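Local atomic coordinates of photosystem II assembly protein Ycf48 (Thermosynechococcus elongatus, PDB entry 5OJ5), a protein that binds the C-terminal extension of the D1 precursor and probably helps early photosystem II assembly and replacement of photodamaged D1. Residues W284-G287 with A291-C294. Sequence-based numbering, arbitrary orientation.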
ATOM      1  N   TRP A 284      -7.493   4.737 -10.230  1.00 10.21           N
ATOM      2  CA  TRP A 284      -8.502   4.049  -9.448  1.00 10.25           C
ATOM      3  C   TRP A 284      -8.494   4.597  -8.027  1.00  9.65           C
ATOM      4  O   TRP A 284      -7.444   4.920  -7.461  1.00 10.60           O
ATOM      5  CB  TRP A 284      -8.262   2.543  -9.482  1.00 11.11           C
ATOM      6  CG  TRP A 284      -8.578   1.956 -10.819  1.00 11.24           C
ATOM      7  CD1 TRP A 284      -7.753   1.915 -11.908  1.00 12.33           C
ATOM      8  CD2 TRP A 284      -9.850   1.436 -11.232  1.00 11.04           C
ATOM      9  NE1 TRP A 284      -8.444   1.347 -12.975  1.00 12.73           N
ATOM     10  CE2 TRP A 284      -9.720   1.049 -12.576  1.00 11.84           C
ATOM     11  CE3 TRP A 284     -11.073   1.243 -10.568  1.00 11.91           C
ATOM     12  CZ2 TRP A 284     -10.775   0.464 -13.293  1.00 13.32           C
ATOM     13  CZ3 TRP A 284     -12.134   0.696 -11.289  1.00 13.18           C
ATOM     14  CH2 TRP A 284     -11.962   0.291 -12.632  1.00 13.90           C
ATOM     15  N   LEU A 285      -9.686   4.659  -7.432  1.00  9.83           N
ATOM     16  CA  LEU A 285      -9.903   5.236  -6.125  1.00  9.85           C
ATOM     17  C   LEU A 285     -10.812   4.293  -5.369  1.00 10.31           C
ATOM     18  O   LEU A 285     -11.937   4.037  -5.797  1.00 11.28           O
ATOM     19  CB  LEU A 285     -10.513   6.639  -6.293  1.00 10.86           C
ATOM     20  CG  LEU A 285     -10.815   7.419  -5.039  1.00 11.67           C
ATOM     21  CD1 LEU A 285      -9.558   7.770  -4.261  1.00 11.76           C
ATOM     22  CD2 LEU A 285     -11.534   8.701  -5.433  1.00 13.16           C
ATOM     23  N   ALA A 286     -10.290   3.741  -4.276  1.00 10.15           N
ATOM     24  CA  ALA A 286     -10.954   2.709  -3.497  1.00 10.80           C
ATOM     25  C   ALA A 286     -11.365   3.262  -2.150  1.00 10.89           C
ATOM     26  O   ALA A 286     -10.612   4.004  -1.526  1.00 12.19           O
ATOM     27  CB  ALA A 286      -9.996   1.532  -3.285  1.00 12.36           C
ATOM     28  N   GLY A 287     -12.539   2.869  -1.681  1.00 11.86           N
ATOM     29  CA  GLY A 287     -12.998   3.344  -0.400  1.00 12.91           C
ATOM     30  C   GLY A 287     -13.887   2.373   0.323  1.00 13.12           C
ATOM     31  O   GLY A 287     -13.930   1.176   0.069  1.00 13.78           O
ATOM     32  N   ALA A 291     -17.049   1.022  -2.404  1.00 15.50           N
ATOM     33  CA  ALA A 291     -16.804   2.153  -3.286  1.00 15.05           C
ATOM     34  C   ALA A 291     -15.526   1.956  -4.094  1.00 12.74           C
ATOM     35  O   ALA A 291     -14.435   1.779  -3.533  1.00 12.98           O
ATOM     36  CB  ALA A 291     -16.710   3.443  -2.463  1.00 16.94           C
ATOM     37  N   LEU A 292     -15.654   2.032  -5.417  1.00 12.54           N
ATOM     38  CA  LEU A 292     -14.509   1.913  -6.302  1.00 12.16           C
ATOM     39  C   LEU A 292     -14.798   2.745  -7.531  1.00 11.93           C
ATOM     40  O   LEU A 292     -15.792   2.482  -8.226  1.00 12.52           O
ATOM     41  CB  LEU A 292     -14.234   0.459  -6.663  1.00 12.31           C
ATOM     42  CG  LEU A 292     -12.974   0.227  -7.523  1.00 12.93           C
ATOM     43  CD1 LEU A 292     -11.707   0.657  -6.795  1.00 13.29           C
ATOM     44  CD2 LEU A 292     -12.856  -1.244  -7.920  1.00 14.81           C
ATOM     45  N   LEU A 293     -13.940   3.725  -7.813  1.00 11.00           N
ATOM     46  CA  LEU A 293     -14.126   4.658  -8.898  1.00 11.15           C
ATOM     47  C   LEU A 293     -12.903   4.634  -9.806  1.00 10.73           C
ATOM     48  O   LEU A 293     -11.785   4.318  -9.379  1.00 10.66           O
ATOM     49  CB  LEU A 293     -14.304   6.079  -8.375  1.00 12.24           C
ATOM     50  CG  LEU A 293     -15.339   6.310  -7.254  1.00 17.96           C
ATOM     51  CD1 LEU A 293     -15.454   7.835  -6.990  1.00 20.40           C
ATOM     52  CD2 LEU A 293     -16.638   5.653  -7.405  1.00 19.42           C
ATOM     53  N   CYS A 294     -13.131   5.025 -11.064  1.00 10.76           N
ATOM     54  CA  CYS A 294     -12.089   5.131 -12.055  1.00 11.49           C
ATOM     55  C   CYS A 294     -12.182   6.467 -12.767  1.00 11.73           C
ATOM     56  O   CYS A 294     -13.266   6.892 -13.172  1.00 13.00           O
ATOM     57  CB  CYS A 294     -12.177   3.993 -13.063  1.00 13.22           C
ATOM     58  SG  CYS A 294     -11.008   4.033 -14.397  1.00 15.34           S
TER
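Leu285 and Leu293 form the hydrogen-bonded pair at the middle of an antiparallel hairpin, each backbone N giving its hydrogen to the other's carbonyl O. The bonds from Leu285 N to Leu293 O and from Leu293 N to Leu285 O both measure 2.9 Å. Toward the turn, Gly287 N bonds to Ala291 O at 2.9 Å, so the backbone pairing reaches the last residue before the connection; Gly287, with no side chain, sets nothing against the Ala291 methyl beside it. CA-H...O contacts reinforce the pairing, among them Trp284 CA to Leu293 O at 3.3 Å.

The indole of Trp284 lies on the face shared with Ala286, Leu292 and Cys294. With its CG anti to the carbonyl carbon (chi1 -71°), the ring reaches across to the other strand and packs against Cys294. Cys294 CB sits 3.6 Å from the centroid of the Trp284 six-membered ring, almost on its normal, a CH-pi contact. Cys294 SG, 4.0 Å from the same Trp284 centroid, adds a sulfur-aromatic contact; cysteine is slim and polarisable enough to lie against a ring face. Leu292 meets the ring edge instead, its CG 3.7 Å from Trp284 CE3, while its CD1 packs on Ala286 CB, a small side chain.

On the other face, Leu285 CD2 and Leu293 CD1 meet more loosely at 4.3 Å; branched and apolar, both side chains suit this buried place, where they also pack on Pro264.

The hairpin supplies the two middle strands of a four-stranded blade of the seven-bladed propeller, between strands 272-277 and 303-304. Phe272 packs on Leu285 and Leu293, Glu282 hydrogen-bonds Trp284 NE1, and Ile318 of the adjacent blade touches Trp284 and Ala286.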